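2-dehydro-3-deoxy-d-gluconate/2-dehydro-3-deoxy-phosphogluconate aldolase (Picrophilus torridus, PDB 4UXD) belongs to the dihydrodipicolinate synthetase family, enzymes built on a parallel (beta/alpha)8 barrel, and assembles from four chains in this crystal structure. Local coordinates at residues N41-A46 / N280-G285; I33-A38 / N48-Y53; F268-Y273 / Y291-E296. All coordinates share one frame; numbering follows the deposited sequence.

Overall arrangement
The three contacts tie the start of the chain to its end in a (beta/alpha)8-barrel protein. Contacts 1 and 2 have centres about 6 Å apart and share helix 44-56; they touch where 41-46 and 280-285 lie against 33-38. Contact 3 is about 14 Å from contact 1 and about 15 Å from contact 2, centre to centre, and reaches contact 2 through Y273, on helix 270-279. Along the sequence contact 2 is complete before contact 3 begins, whereas contact 1 alternates with both, joining the first barrel helix to the loop after helix 270-279. The C-terminal region is thus packed back onto the first beta-alpha unit.

Contact 1: residues N41-A46 / N280-G285; sequences NIDYNA and NNINGG
The carboxylate of D43 is the flat group facing the other segment: OD2 sits 4.3 Å from CG2 of I282, a loose touch between a carboxylate oxygen and a methyl, while OD1 turns back to the start of its own helix. The ring of Y44 is covered on one face by I42, whose CG2 lies 3.6 Å above the plane over its centre, and it meets the ring of F85 with the planes at about 60°. D43 is the N-cap: with CG anti to the backbone N (chi1 178°), OD1 accepts two weak bonds, a nearly straight one of 3.3 Å from A46 N and a strongly bent one of 3.2 Å from N45 N. The carboxylate, if charged, thus sits where the helix dipole would be expected to favour it.

The main apolar touch is between A46 CB and I282 CD1, 3.8 Å apart. I282 extends its ethyl arm with chi2 at 174°, which carries CD1 out to the methyl of A46 in the first turn of the helix, and it also packs on I49. The loop holding I282 begins with a Schellman motif: N281 takes positive phi and I282 N bonds to Y277 O. Contact 1 therefore sets the N-terminal turn of helix 44-56 beside the loop leaving helix 270-279, with helix 76-88 packed on I42 and Y44.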
ATOM      1  N   ASN A  41     -28.850   0.271  19.584  1.00 32.76           N
ATOM      2  CA  ASN A  41     -28.665  -0.831  20.522  1.00 31.40           C
ATOM      3  C   ASN A  41     -29.297  -2.084  19.946  1.00 28.07           C
ATOM      4  O   ASN A  41     -30.145  -1.992  19.065  1.00 23.26           O
ATOM      5  CB  ASN A  41     -29.283  -0.517  21.884  1.00 35.15           C
ATOM      6  CG  ASN A  41     -28.840   0.818  22.434  1.00 39.51           C
ATOM      7  OD1 ASN A  41     -29.667   1.651  22.805  1.00 53.21           O
ATOM      8  ND2 ASN A  41     -27.536   1.036  22.483  1.00 42.00           N
ATOM      9  N   ILE A  42     -28.907  -3.252  20.452  1.00 25.08           N
ATOM     10  CA  ILE A  42     -29.321  -4.497  19.836  1.00 24.98           C
ATOM     11  C   ILE A  42     -30.831  -4.704  19.966  1.00 35.35           C
ATOM     12  O   ILE A  42     -31.391  -4.691  21.065  1.00 27.22           O
ATOM     13  CB  ILE A  42     -28.581  -5.697  20.432  1.00 26.17           C
ATOM     14  CG1 ILE A  42     -27.079  -5.514  20.241  1.00 28.49           C
ATOM     15  CG2 ILE A  42     -29.055  -7.005  19.767  1.00 36.64           C
ATOM     16  CD1 ILE A  42     -26.229  -6.679  20.703  1.00 26.01           C
ATOM     17  N   ASP A  43     -31.463  -4.888  18.810  1.00 32.43           N
ATOM     18  CA  ASP A  43     -32.888  -5.147  18.691  1.00 35.27           C
ATOM     19  C   ASP A  43     -33.124  -6.654  18.652  1.00 33.46           C
ATOM     20  O   ASP A  43     -33.020  -7.279  17.597  1.00 33.02           O
ATOM     21  CB  ASP A  43     -33.437  -4.459  17.433  1.00 43.41           C
ATOM     22  CG  ASP A  43     -34.919  -4.724  17.202  1.00 40.35           C
ATOM     23  OD1 ASP A  43     -35.559  -5.386  18.039  1.00 45.78           O
ATOM     24  OD2 ASP A  43     -35.441  -4.255  16.175  1.00 35.67           O
ATOM     25  N   TYR A  44     -33.450  -7.228  19.807  1.00 35.24           N
ATOM     26  CA  TYR A  44     -33.515  -8.679  19.946  1.00 37.05           C
ATOM     27  C   TYR A  44     -34.740  -9.273  19.272  1.00 29.24           C
ATOM     28  O   TYR A  44     -34.753 -10.442  18.912  1.00 30.15           O
ATOM     29  CB  TYR A  44     -33.468  -9.064  21.429  1.00 40.61           C
ATOM     30  CG  TYR A  44     -32.064  -8.965  21.986  1.00 37.68           C
ATOM     31  CD1 TYR A  44     -31.127  -9.941  21.704  1.00 32.58           C
ATOM     32  CD2 TYR A  44     -31.669  -7.883  22.753  1.00 30.60           C
ATOM     33  CE1 TYR A  44     -29.844  -9.854  22.191  1.00 36.24           C
ATOM     34  CE2 TYR A  44     -30.389  -7.783  23.236  1.00 28.62           C
ATOM     35  CZ  TYR A  44     -29.477  -8.779  22.953  1.00 34.00           C
ATOM     36  OH  TYR A  44     -28.189  -8.712  23.435  1.00 38.07           O
ATOM     37  N   ASN A  45     -35.760  -8.460  19.064  1.00 33.35           N
ATOM     38  CA  ASN A  45     -36.890  -8.911  18.275  1.00 40.73           C
ATOM     39  C   ASN A  45     -36.507  -9.083  16.796  1.00 35.53           C
ATOM     40  O   ASN A  45     -36.852 -10.094  16.169  1.00 25.93           O
ATOM     41  CB  ASN A  45     -38.059  -7.940  18.412  1.00 47.04           C
ATOM     42  CG  ASN A  45     -39.363  -8.541  17.941  1.00 44.50           C
ATOM     43  OD1 ASN A  45     -39.643  -9.719  18.182  1.00 44.85           O
ATOM     44  ND2 ASN A  45     -40.154  -7.745  17.241  1.00 38.91           N
ATOM     45  N   ALA A  46     -35.796  -8.105  16.234  1.00 34.79           N
ATOM     46  CA  ALA A  46     -35.314  -8.227  14.849  1.00 36.63           C
ATOM     47  C   ALA A  46     -34.303  -9.372  14.706  1.00 36.80           C
ATOM     48  O   ALA A  46     -34.313 -10.090  13.706  1.00 38.09           O
ATOM     49  CB  ALA A  46     -34.704  -6.927  14.376  1.00 37.82           C
ATOM     50  N   ASN A 280     -37.529  -6.685   5.670  1.00 55.77           N
ATOM     51  CA  ASN A 280     -38.462  -7.061   6.719  1.00 51.69           C
ATOM     52  C   ASN A 280     -39.256  -5.850   7.213  1.00 56.83           C
ATOM     53  O   ASN A 280     -39.927  -5.925   8.242  1.00 55.50           O
ATOM     54  CB  ASN A 280     -37.712  -7.710   7.879  1.00 46.91           C
ATOM     55  CG  ASN A 280     -36.749  -8.788   7.423  1.00 50.08           C
ATOM     56  OD1 ASN A 280     -37.132  -9.946   7.254  1.00 58.49           O
ATOM     57  ND2 ASN A 280     -35.486  -8.413   7.231  1.00 45.61           N
ATOM     58  N   ASN A 281     -39.175  -4.743   6.471  1.00 50.35           N
ATOM     59  CA  ASN A 281     -39.852  -3.497   6.834  1.00 51.84           C
ATOM     60  C   ASN A 281     -39.595  -3.101   8.294  1.00 59.28           C
ATOM     61  O   ASN A 281     -40.500  -2.665   9.004  1.00 58.52           O
ATOM     62  CB  ASN A 281     -41.362  -3.618   6.584  1.00 50.98           C
ATOM     63  CG  ASN A 281     -42.102  -2.295   6.779  1.00 53.78           C
ATOM     64  OD1 ASN A 281     -41.618  -1.235   6.374  1.00 49.65           O
ATOM     65  ND2 ASN A 281     -43.267  -2.351   7.424  1.00 45.99           N
ATOM     66  N   ILE A 282     -38.359  -3.264   8.749  1.00 53.20           N
ATOM     67  CA  ILE A 282     -38.018  -2.899  10.115  1.00 48.84           C
ATOM     68  C   ILE A 282     -37.394  -1.516  10.147  1.00 48.43           C
ATOM     69  O   ILE A 282     -36.659  -1.126   9.242  1.00 50.10           O
ATOM     70  CB  ILE A 282     -37.061  -3.921  10.745  1.00 49.50           C
ATOM     71  CG1 ILE A 282     -37.778  -5.263  10.886  1.00 40.70           C
ATOM     72  CG2 ILE A 282     -36.563  -3.437  12.110  1.00 46.73           C
ATOM     73  CD1 ILE A 282     -36.894  -6.386  11.359  1.00 42.66           C
ATOM     74  N   ASN A 283     -37.706  -0.782  11.205  1.00 53.07           N
ATOM     75  CA  ASN A 283     -37.142   0.535  11.442  1.00 60.69           C
ATOM     76  C   ASN A 283     -35.851   0.403  12.248  1.00 61.93           C
ATOM     77  O   ASN A 283     -35.851   0.536  13.476  1.00 62.47           O
ATOM     78  CB  ASN A 283     -38.162   1.410  12.175  1.00 71.49           C
ATOM     79  CG  ASN A 283     -37.700   2.832  12.335  1.00 56.60           C
ATOM     80  OD1 ASN A 283     -36.844   3.303  11.589  1.00 64.43           O
ATOM     81  ND2 ASN A 283     -38.267   3.530  13.312  1.00 53.67           N
ATOM     82  N   GLY A 284     -34.753   0.126  11.550  1.00 52.57           N
ATOM     83  CA  GLY A 284     -33.505  -0.211  12.201  1.00 45.77           C
ATOM     84  C   GLY A 284     -32.476   0.899  12.159  1.00 41.80           C
ATOM     85  O   GLY A 284     -32.532   1.776  11.302  1.00 48.11           O
ATOM     86  N   GLY A 285     -31.522   0.848  13.082  1.00 37.00           N
ATOM     87  CA  GLY A 285     -30.567   1.926  13.234  1.00 35.83           C
ATOM     88  C   GLY A 285     -29.105   1.549  13.110  1.00 38.24           C
ATOM     89  O   GLY A 285     -28.748   0.441  12.711  1.00 31.77           O
TER

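Contact 2: residues I33-A38 / N48-Y53; sequences ITPLDA and NILIKY
I33 and L50 are brought together by their first torsions. The CG1 branch of I33 lies between the backbone N and the carbonyl carbon (chi1 57°), a setting that sends the ethyl arm toward helix 44-56 although the bond to CB itself does not aim there. L50, pointing at the loop from the start, has CG anti to its backbone N (chi1 172°), and with chi2 at 56° CD2 is the branch that extends straight on from CA, toward the loop. The two side chains cross at a slant, CG1 of I33 lying 3.7 Å from CD2 of L50.

That one methyl does all the nearest touching on the helix side. It also rests 3.7 Å from the carbonyl O of I33, and the ring of P35 closes in with CG at 4.2 Å from CD2. L50 CD2 thus fits among an isoleucine arm, a carbonyl and a proline ring; I33, P35 and L50 are all buried, and F276 of helix 270-279 packs on both I33 and L50.

Side-chain oxygens hold the loop's backbone: N229 OD1 takes I33 N, Y273 OH takes T34 N and Y277 OH takes L36 N, so two tyrosines of helix 270-279 hold neighbouring points of the chain. T34 OG1 adds a bond to G69 O. Strand 27-31, this loop and helix 44-56 make the first beta-alpha unit of the barrel, and the loop belongs to the set at the C-terminal ends of the strands, the side on which (beta/alpha)8 enzymes carry their active sites.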
ATOM      1  N   ILE A  33     -25.542 -10.143  10.733  1.00 23.54           N
ATOM      2  CA  ILE A  33     -25.588  -8.768  11.203  1.00 25.30           C
ATOM      3  C   ILE A  33     -26.130  -8.782  12.622  1.00 24.97           C
ATOM      4  O   ILE A  33     -26.819  -9.715  13.032  1.00 24.58           O
ATOM      5  CB  ILE A  33     -26.469  -7.858  10.326  1.00 25.93           C
ATOM      6  CG1 ILE A  33     -27.896  -8.410  10.247  1.00 29.27           C
ATOM      7  CG2 ILE A  33     -25.860  -7.710   8.936  1.00 22.50           C
ATOM      8  CD1 ILE A  33     -28.888  -7.440   9.662  1.00 26.92           C
ATOM      9  N   THR A  34     -25.819  -7.738  13.368  1.00 28.64           N
ATOM     10  CA  THR A  34     -26.439  -7.511  14.666  1.00 30.30           C
ATOM     11  C   THR A  34     -27.534  -6.437  14.537  1.00 30.14           C
ATOM     12  O   THR A  34     -27.220  -5.245  14.587  1.00 24.49           O
ATOM     13  CB  THR A  34     -25.384  -7.068  15.677  1.00 25.36           C
ATOM     14  OG1 THR A  34     -24.259  -7.942  15.585  1.00 23.84           O
ATOM     15  CG2 THR A  34     -25.936  -7.077  17.089  1.00 32.52           C
ATOM     16  N   PRO A  35     -28.812  -6.845  14.363  1.00 26.63           N
ATOM     17  CA  PRO A  35     -29.863  -5.845  14.121  1.00 27.98           C
ATOM     18  C   PRO A  35     -29.953  -4.789  15.225  1.00 28.81           C
ATOM     19  O   PRO A  35     -29.798  -5.134  16.400  1.00 29.17           O
ATOM     20  CB  PRO A  35     -31.142  -6.686  14.059  1.00 27.72           C
ATOM     21  CG  PRO A  35     -30.692  -8.038  13.665  1.00 30.46           C
ATOM     22  CD  PRO A  35     -29.360  -8.211  14.354  1.00 33.27           C
ATOM     23  N   LEU A  36     -30.167  -3.531  14.838  1.00 23.49           N
ATOM     24  CA  LEU A  36     -30.213  -2.414  15.778  1.00 29.49           C
ATOM     25  C   LEU A  36     -31.508  -1.593  15.679  1.00 34.22           C
ATOM     26  O   LEU A  36     -32.075  -1.394  14.593  1.00 30.24           O
ATOM     27  CB  LEU A  36     -29.020  -1.473  15.562  1.00 27.18           C
ATOM     28  CG  LEU A  36     -27.594  -2.036  15.566  1.00 28.51           C
ATOM     29  CD1 LEU A  36     -26.609  -0.932  15.147  1.00 23.04           C
ATOM     30  CD2 LEU A  36     -27.216  -2.619  16.935  1.00 27.61           C
ATOM     31  N   ASP A  37     -31.954  -1.102  16.830  1.00 34.20           N
ATOM     32  CA  ASP A  37     -33.114  -0.230  16.888  1.00 45.11           C
ATOM     33  C   ASP A  37     -32.741   1.177  16.423  1.00 39.78           C
ATOM     34  O   ASP A  37     -31.598   1.435  16.074  1.00 43.50           O
ATOM     35  CB  ASP A  37     -33.695  -0.205  18.309  1.00 40.99           C
ATOM     36  CG  ASP A  37     -32.719   0.345  19.355  1.00 47.64           C
ATOM     37  OD1 ASP A  37     -31.928   1.264  19.060  1.00 41.34           O
ATOM     38  OD2 ASP A  37     -32.763  -0.137  20.505  1.00 47.82           O
ATOM     39  N   ALA A  38     -33.701   2.089  16.443  1.00 42.42           N
ATOM     40  CA  ALA A  38     -33.442   3.484  16.106  1.00 50.83           C
ATOM     41  C   ALA A  38     -32.405   4.161  17.025  1.00 47.32           C
ATOM     42  O   ALA A  38     -31.946   5.256  16.721  1.00 38.63           O
ATOM     43  CB  ALA A  38     -34.752   4.270  16.132  1.00 53.71           C
ATOM     44  N   ASN A  48     -34.472 -12.056  16.099  1.00 44.79           N
ATOM     45  CA  ASN A  48     -35.302 -13.249  15.973  1.00 40.21           C
ATOM     46  C   ASN A  48     -35.860 -13.355  14.554  1.00 33.54           C
ATOM     47  O   ASN A  48     -35.879 -14.425  13.951  1.00 31.18           O
ATOM     48  CB  ASN A  48     -36.439 -13.223  16.998  1.00 30.13           C
ATOM     49  CG  ASN A  48     -37.001 -14.603  17.272  1.00 43.95           C
ATOM     50  OD1 ASN A  48     -37.966 -15.029  16.637  1.00 42.94           O
ATOM     51  ND2 ASN A  48     -36.398 -15.313  18.221  1.00 47.67           N
ATOM     52  N   ILE A  49     -36.303 -12.229  14.020  1.00 30.08           N
ATOM     53  CA  ILE A  49     -36.806 -12.185  12.661  1.00 35.98           C
ATOM     54  C   ILE A  49     -35.747 -12.723  11.722  1.00 36.65           C
ATOM     55  O   ILE A  49     -36.059 -13.443  10.781  1.00 38.47           O
ATOM     56  CB  ILE A  49     -37.207 -10.756  12.277  1.00 38.81           C
ATOM     57  CG1 ILE A  49     -38.535 -10.422  12.969  1.00 38.75           C
ATOM     58  CG2 ILE A  49     -37.339 -10.603  10.765  1.00 31.46           C
ATOM     59  CD1 ILE A  49     -38.840  -8.939  13.095  1.00 45.17           C
ATOM     60  N   LEU A  50     -34.494 -12.395  12.030  1.00 41.36           N
ATOM     61  CA  LEU A  50     -33.343 -12.788  11.229  1.00 42.33           C
ATOM     62  C   LEU A  50     -33.025 -14.274  11.358  1.00 35.97           C
ATOM     63  O   LEU A  50     -32.787 -14.966  10.355  1.00 31.23           O
ATOM     64  CB  LEU A  50     -32.118 -11.961  11.637  1.00 42.31           C
ATOM     65  CG  LEU A  50     -30.787 -12.389  11.001  1.00 42.66           C
ATOM     66  CD1 LEU A  50     -30.897 -12.386   9.487  1.00 33.90           C
ATOM     67  CD2 LEU A  50     -29.643 -11.493  11.462  1.00 37.36           C
ATOM     68  N   ILE A  51     -32.979 -14.745  12.598  1.00 28.66           N
ATOM     69  CA  ILE A  51     -32.774 -16.160  12.883  1.00 30.91           C
ATOM     70  C   ILE A  51     -33.812 -17.024  12.174  1.00 37.86           C
ATOM     71  O   ILE A  51     -33.507 -18.118  11.718  1.00 44.10           O
ATOM     72  CB  ILE A  51     -32.843 -16.434  14.399  1.00 38.71           C
ATOM     73  CG1 ILE A  51     -31.618 -15.850  15.093  1.00 33.69           C
ATOM     74  CG2 ILE A  51     -32.915 -17.929  14.693  1.00 38.71           C
ATOM     75  CD1 ILE A  51     -31.788 -15.662  16.564  1.00 36.00           C
ATOM     76  N   LYS A  52     -35.047 -16.539  12.092  1.00 45.09           N
ATOM     77  CA  LYS A  52     -36.116 -17.327  11.490  1.00 44.07           C
ATOM     78  C   LYS A  52     -36.029 -17.275   9.965  1.00 41.62           C
ATOM     79  O   LYS A  52     -36.436 -18.224   9.283  1.00 35.91           O
ATOM     80  CB  LYS A  52     -37.487 -16.844  11.975  1.00 46.79           C
ATOM     81  CG  LYS A  52     -37.763 -17.116  13.462  1.00 43.42           C
ATOM     82  CD  LYS A  52     -37.584 -18.583  13.838  1.00 41.42           C
ATOM     83  CE  LYS A  52     -38.366 -18.948  15.105  1.00 59.50           C
ATOM     84  NZ  LYS A  52     -37.898 -18.258  16.344  1.00 65.21           N
ATOM     85  N   TYR A  53     -35.493 -16.177   9.431  1.00 39.71           N
ATOM     86  CA  TYR A  53     -35.158 -16.116   8.006  1.00 40.26           C
ATOM     87  C   TYR A  53     -34.008 -17.052   7.635  1.00 40.89           C
ATOM     88  O   TYR A  53     -34.019 -17.680   6.576  1.00 45.75           O
ATOM     89  CB  TYR A  53     -34.779 -14.706   7.593  1.00 38.44           C
ATOM     90  CG  TYR A  53     -34.320 -14.643   6.156  1.00 46.68           C
ATOM     91  CD1 TYR A  53     -35.246 -14.618   5.119  1.00 35.28           C
ATOM     92  CD2 TYR A  53     -32.961 -14.618   5.830  1.00 39.09           C
ATOM     93  CE1 TYR A  53     -34.850 -14.561   3.806  1.00 37.58           C
ATOM     94  CE2 TYR A  53     -32.549 -14.558   4.506  1.00 43.60           C
ATOM     95  CZ  TYR A  53     -33.500 -14.533   3.492  1.00 45.59           C
ATOM     96  OH  TYR A  53     -33.107 -14.482   2.164  1.00 33.29           O
TER

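Contact 3: residues F268-Y273 / Y291-E296; sequences FPNAYY and YRVGIE
One polar bond joins N270 to Y291: the backbone N of Y291 gives a weak, bent bond to OD1 of N270, 3.3 Å long with an angle of 146°. The amide's other end lies obliquely against the tyrosine ring, ND2 being 4.1 Å from CD1. The bond to CB of Y291 points away from the helix, yet the ring stays beside the amide, and its hydroxyl bonds to ND2 of N132 of the second subunit, with E134 of that subunit packed beside it.

Van der Waals contacts fill in the rest. CB of N270 touches CG2 of V293 at 3.5 Å and the carbonyl O of Y291 at 3.4 Å; with CG anti to the carbonyl carbon (chi1 -63°), the amide swings over the backbone of Y291. CG2 of I295 rests 4.0 Å from O of A271.

The tail's backbone is held by E274, one turn into the helix, whose two carboxylate oxygens accept from G294 N and I295 N. Between V293 and I295 the chain bends through backbone angles that call for glycine, supplied by G294, though this end is poorly ordered. A cis peptide precedes P269, close to the start of the helix, and the C-terminal tail runs across its first turn. Helix 270-279 is one of the helices after the barrel, an extension characteristic of this family, and the tail also reaches a subunit interface.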
ATOM      1  N   PHE A 268     -18.628  -0.399   4.116  1.00 26.14           N
ATOM      2  CA  PHE A 268     -18.957  -1.663   4.772  1.00 26.29           C
ATOM      3  C   PHE A 268     -19.288  -1.463   6.269  1.00 28.38           C
ATOM      4  O   PHE A 268     -18.658  -0.648   6.940  1.00 28.08           O
ATOM      5  CB  PHE A 268     -17.791  -2.648   4.601  1.00 23.67           C
ATOM      6  CG  PHE A 268     -18.057  -4.020   5.176  1.00 26.23           C
ATOM      7  CD1 PHE A 268     -17.745  -4.306   6.508  1.00 22.40           C
ATOM      8  CD2 PHE A 268     -18.630  -5.018   4.389  1.00 21.41           C
ATOM      9  CE1 PHE A 268     -17.987  -5.569   7.043  1.00 24.81           C
ATOM     10  CE2 PHE A 268     -18.878  -6.280   4.907  1.00 19.84           C
ATOM     11  CZ  PHE A 268     -18.556  -6.562   6.242  1.00 25.23           C
ATOM     12  N   PRO A 269     -20.289  -2.189   6.803  1.00 24.59           N
ATOM     13  CA  PRO A 269     -21.255  -3.127   6.231  1.00 26.15           C
ATOM     14  C   PRO A 269     -22.647  -2.515   6.173  1.00 27.99           C
ATOM     15  O   PRO A 269     -23.652  -3.227   6.170  1.00 24.47           O
ATOM     16  CB  PRO A 269     -21.234  -4.271   7.228  1.00 26.01           C
ATOM     17  CG  PRO A 269     -21.095  -3.542   8.562  1.00 23.96           C
ATOM     18  CD  PRO A 269     -20.356  -2.233   8.275  1.00 21.54           C
ATOM     19  N   ASN A 270     -22.701  -1.193   6.154  1.00 24.99           N
ATOM     20  CA  ASN A 270     -23.948  -0.485   6.383  1.00 27.65           C
ATOM     21  C   ASN A 270     -25.072  -0.912   5.434  1.00 29.27           C
ATOM     22  O   ASN A 270     -26.206  -1.102   5.873  1.00 32.12           O
ATOM     23  CB  ASN A 270     -23.681   1.005   6.293  1.00 28.50           C
ATOM     24  CG  ASN A 270     -22.728   1.478   7.380  1.00 30.21           C
ATOM     25  OD1 ASN A 270     -22.940   1.187   8.558  1.00 22.71           O
ATOM     26  ND2 ASN A 270     -21.655   2.179   6.989  1.00 28.30           N
ATOM     27  N   ALA A 271     -24.742  -1.115   4.160  1.00 27.53           N
ATOM     28  CA  ALA A 271     -25.722  -1.523   3.157  1.00 32.18           C
ATOM     29  C   ALA A 271     -26.415  -2.839   3.520  1.00 33.37           C
ATOM     30  O   ALA A 271     -27.586  -3.027   3.188  1.00 30.67           O
ATOM     31  CB  ALA A 271     -25.064  -1.646   1.796  1.00 31.93           C
ATOM     32  N   TYR A 272     -25.693  -3.734   4.191  1.00 28.81           N
ATOM     33  CA  TYR A 272     -26.251  -5.018   4.622  1.00 33.21           C
ATOM     34  C   TYR A 272     -27.375  -4.785   5.611  1.00 38.18           C
ATOM     35  O   TYR A 272     -28.383  -5.494   5.611  1.00 34.34           O
ATOM     36  CB  TYR A 272     -25.180  -5.912   5.265  1.00 29.90           C
ATOM     37  CG  TYR A 272     -24.177  -6.479   4.279  1.00 34.30           C
ATOM     38  CD1 TYR A 272     -23.190  -5.675   3.710  1.00 34.37           C
ATOM     39  CD2 TYR A 272     -24.215  -7.820   3.915  1.00 31.36           C
ATOM     40  CE1 TYR A 272     -22.270  -6.197   2.810  1.00 31.85           C
ATOM     41  CE2 TYR A 272     -23.307  -8.345   3.010  1.00 31.59           C
ATOM     42  CZ  TYR A 272     -22.337  -7.530   2.467  1.00 27.42           C
ATOM     43  OH  TYR A 272     -21.438  -8.051   1.575  1.00 27.74           O
ATOM     44  N   TYR A 273     -27.185  -3.776   6.453  1.00 31.85           N
ATOM     45  CA  TYR A 273     -28.148  -3.457   7.475  1.00 38.51           C
ATOM     46  C   TYR A 273     -29.396  -2.851   6.831  1.00 36.00           C
ATOM     47  O   TYR A 273     -30.502  -3.321   7.081  1.00 36.66           O
ATOM     48  CB  TYR A 273     -27.511  -2.537   8.536  1.00 33.24           C
ATOM     49  CG  TYR A 273     -26.629  -3.325   9.495  1.00 27.99           C
ATOM     50  CD1 TYR A 273     -25.374  -3.779   9.112  1.00 27.48           C
ATOM     51  CD2 TYR A 273     -27.071  -3.647  10.764  1.00 34.51           C
ATOM     52  CE1 TYR A 273     -24.580  -4.522   9.973  1.00 28.29           C
ATOM     53  CE2 TYR A 273     -26.289  -4.392  11.631  1.00 30.15           C
ATOM     54  CZ  TYR A 273     -25.046  -4.828  11.234  1.00 28.73           C
ATOM     55  OH  TYR A 273     -24.267  -5.563  12.103  1.00 20.39           O
ATOM     56  N   TYR A 291     -23.501   4.277   9.646  1.00 35.88           N
ATOM     57  CA  TYR A 291     -24.458   5.325   9.320  1.00 39.36           C
ATOM     58  C   TYR A 291     -25.352   4.886   8.155  1.00 39.00           C
ATOM     59  O   TYR A 291     -24.974   4.012   7.376  1.00 40.96           O
ATOM     60  CB  TYR A 291     -23.724   6.627   9.005  1.00 41.19           C
ATOM     61  CG  TYR A 291     -22.901   6.596   7.744  1.00 40.12           C
ATOM     62  CD1 TYR A 291     -21.580   6.175   7.759  1.00 41.33           C
ATOM     63  CD2 TYR A 291     -23.441   7.009   6.540  1.00 45.45           C
ATOM     64  CE1 TYR A 291     -20.825   6.159   6.596  1.00 46.01           C
ATOM     65  CE2 TYR A 291     -22.700   6.995   5.377  1.00 54.23           C
ATOM     66  CZ  TYR A 291     -21.396   6.571   5.407  1.00 48.28           C
ATOM     67  OH  TYR A 291     -20.665   6.577   4.242  1.00 39.28           O
ATOM     68  N   ARG A 292     -26.546   5.464   8.055  1.00 37.48           N
ATOM     69  CA  ARG A 292     -27.481   5.105   6.978  1.00 56.30           C
ATOM     70  C   ARG A 292     -26.912   5.521   5.619  1.00 50.27           C
ATOM     71  O   ARG A 292     -26.280   6.563   5.488  1.00 43.48           O
ATOM     72  CB  ARG A 292     -28.860   5.742   7.226  1.00 64.00           C
ATOM     73  CG  ARG A 292     -29.749   6.002   5.985  1.00 81.41           C
ATOM     74  CD  ARG A 292     -30.552   4.783   5.523  1.00 80.72           C
ATOM     75  NE  ARG A 292     -31.962   5.145   5.332  1.00 84.13           N
ATOM     76  CZ  ARG A 292     -32.519   5.494   4.172  1.00 78.12           C
ATOM     77  NH1 ARG A 292     -31.808   5.512   3.047  1.00 74.00           N
ATOM     78  NH2 ARG A 292     -33.805   5.817   4.137  1.00 77.52           N
ATOM     79  N   VAL A 293     -27.176   4.708   4.604  1.00 60.78           N
ATOM     80  CA  VAL A 293     -26.459   4.805   3.336  1.00 73.47           C
ATOM     81  C   VAL A 293     -27.361   5.135   2.143  1.00 73.86           C
ATOM     82  O   VAL A 293     -27.169   6.150   1.465  1.00 78.35           O
ATOM     83  CB  VAL A 293     -25.709   3.478   3.078  1.00 65.73           C
ATOM     84  CG1 VAL A 293     -25.378   3.288   1.619  1.00 78.98           C
ATOM     85  CG2 VAL A 293     -24.430   3.439   3.901  1.00 65.76           C
ATOM     86  N   GLY A 294     -28.334   4.266   1.894  1.00 73.22           N
ATOM     87  CA  GLY A 294     -29.172   4.346   0.711  1.00 85.76           C
ATOM     88  C   GLY A 294     -28.845   3.223  -0.263  1.00 89.24           C
ATOM     89  O   GLY A 294     -27.891   3.324  -1.033  1.00 92.43           O
ATOM     90  N   ILE A 295     -29.625   2.147  -0.213  1.00 80.58           N
ATOM     91  CA  ILE A 295     -29.492   1.028  -1.142  1.00 76.68           C
ATOM     92  C   ILE A 295     -30.881   0.780  -1.724  1.00 87.68           C
ATOM     93  O   ILE A 295     -31.892   1.044  -1.062  1.00 78.60           O
ATOM     94  CB  ILE A 295     -28.902  -0.245  -0.445  1.00 83.50           C
ATOM     95  CG1 ILE A 295     -28.953  -1.490  -1.347  1.00 86.94           C
ATOM     96  CG2 ILE A 295     -29.624  -0.543   0.861  1.00 76.08           C
ATOM     97  CD1 ILE A 295     -28.002  -1.460  -2.532  1.00 79.07           C
ATOM     98  N   GLU A 296     -30.925   0.280  -2.958  1.00102.91           N
ATOM     99  CA  GLU A 296     -32.149   0.294  -3.762  1.00103.98           C
ATOM    100  C   GLU A 296     -32.972  -0.999  -3.729  1.00 97.18           C
ATOM    101  O   GLU A 296     -34.058  -1.046  -4.309  1.00 99.70           O
ATOM    102  CB  GLU A 296     -31.791   0.628  -5.213  1.00106.53           C
ATOM    103  CG  GLU A 296     -31.110   1.983  -5.386  1.00108.18           C
ATOM    104  CD  GLU A 296     -32.048   3.158  -5.160  1.00113.01           C
ATOM    105  OE1 GLU A 296     -33.221   2.940  -4.783  1.00108.70           O
ATOM    106  OE2 GLU A 296     -31.610   4.308  -5.364  1.00103.14           O
TER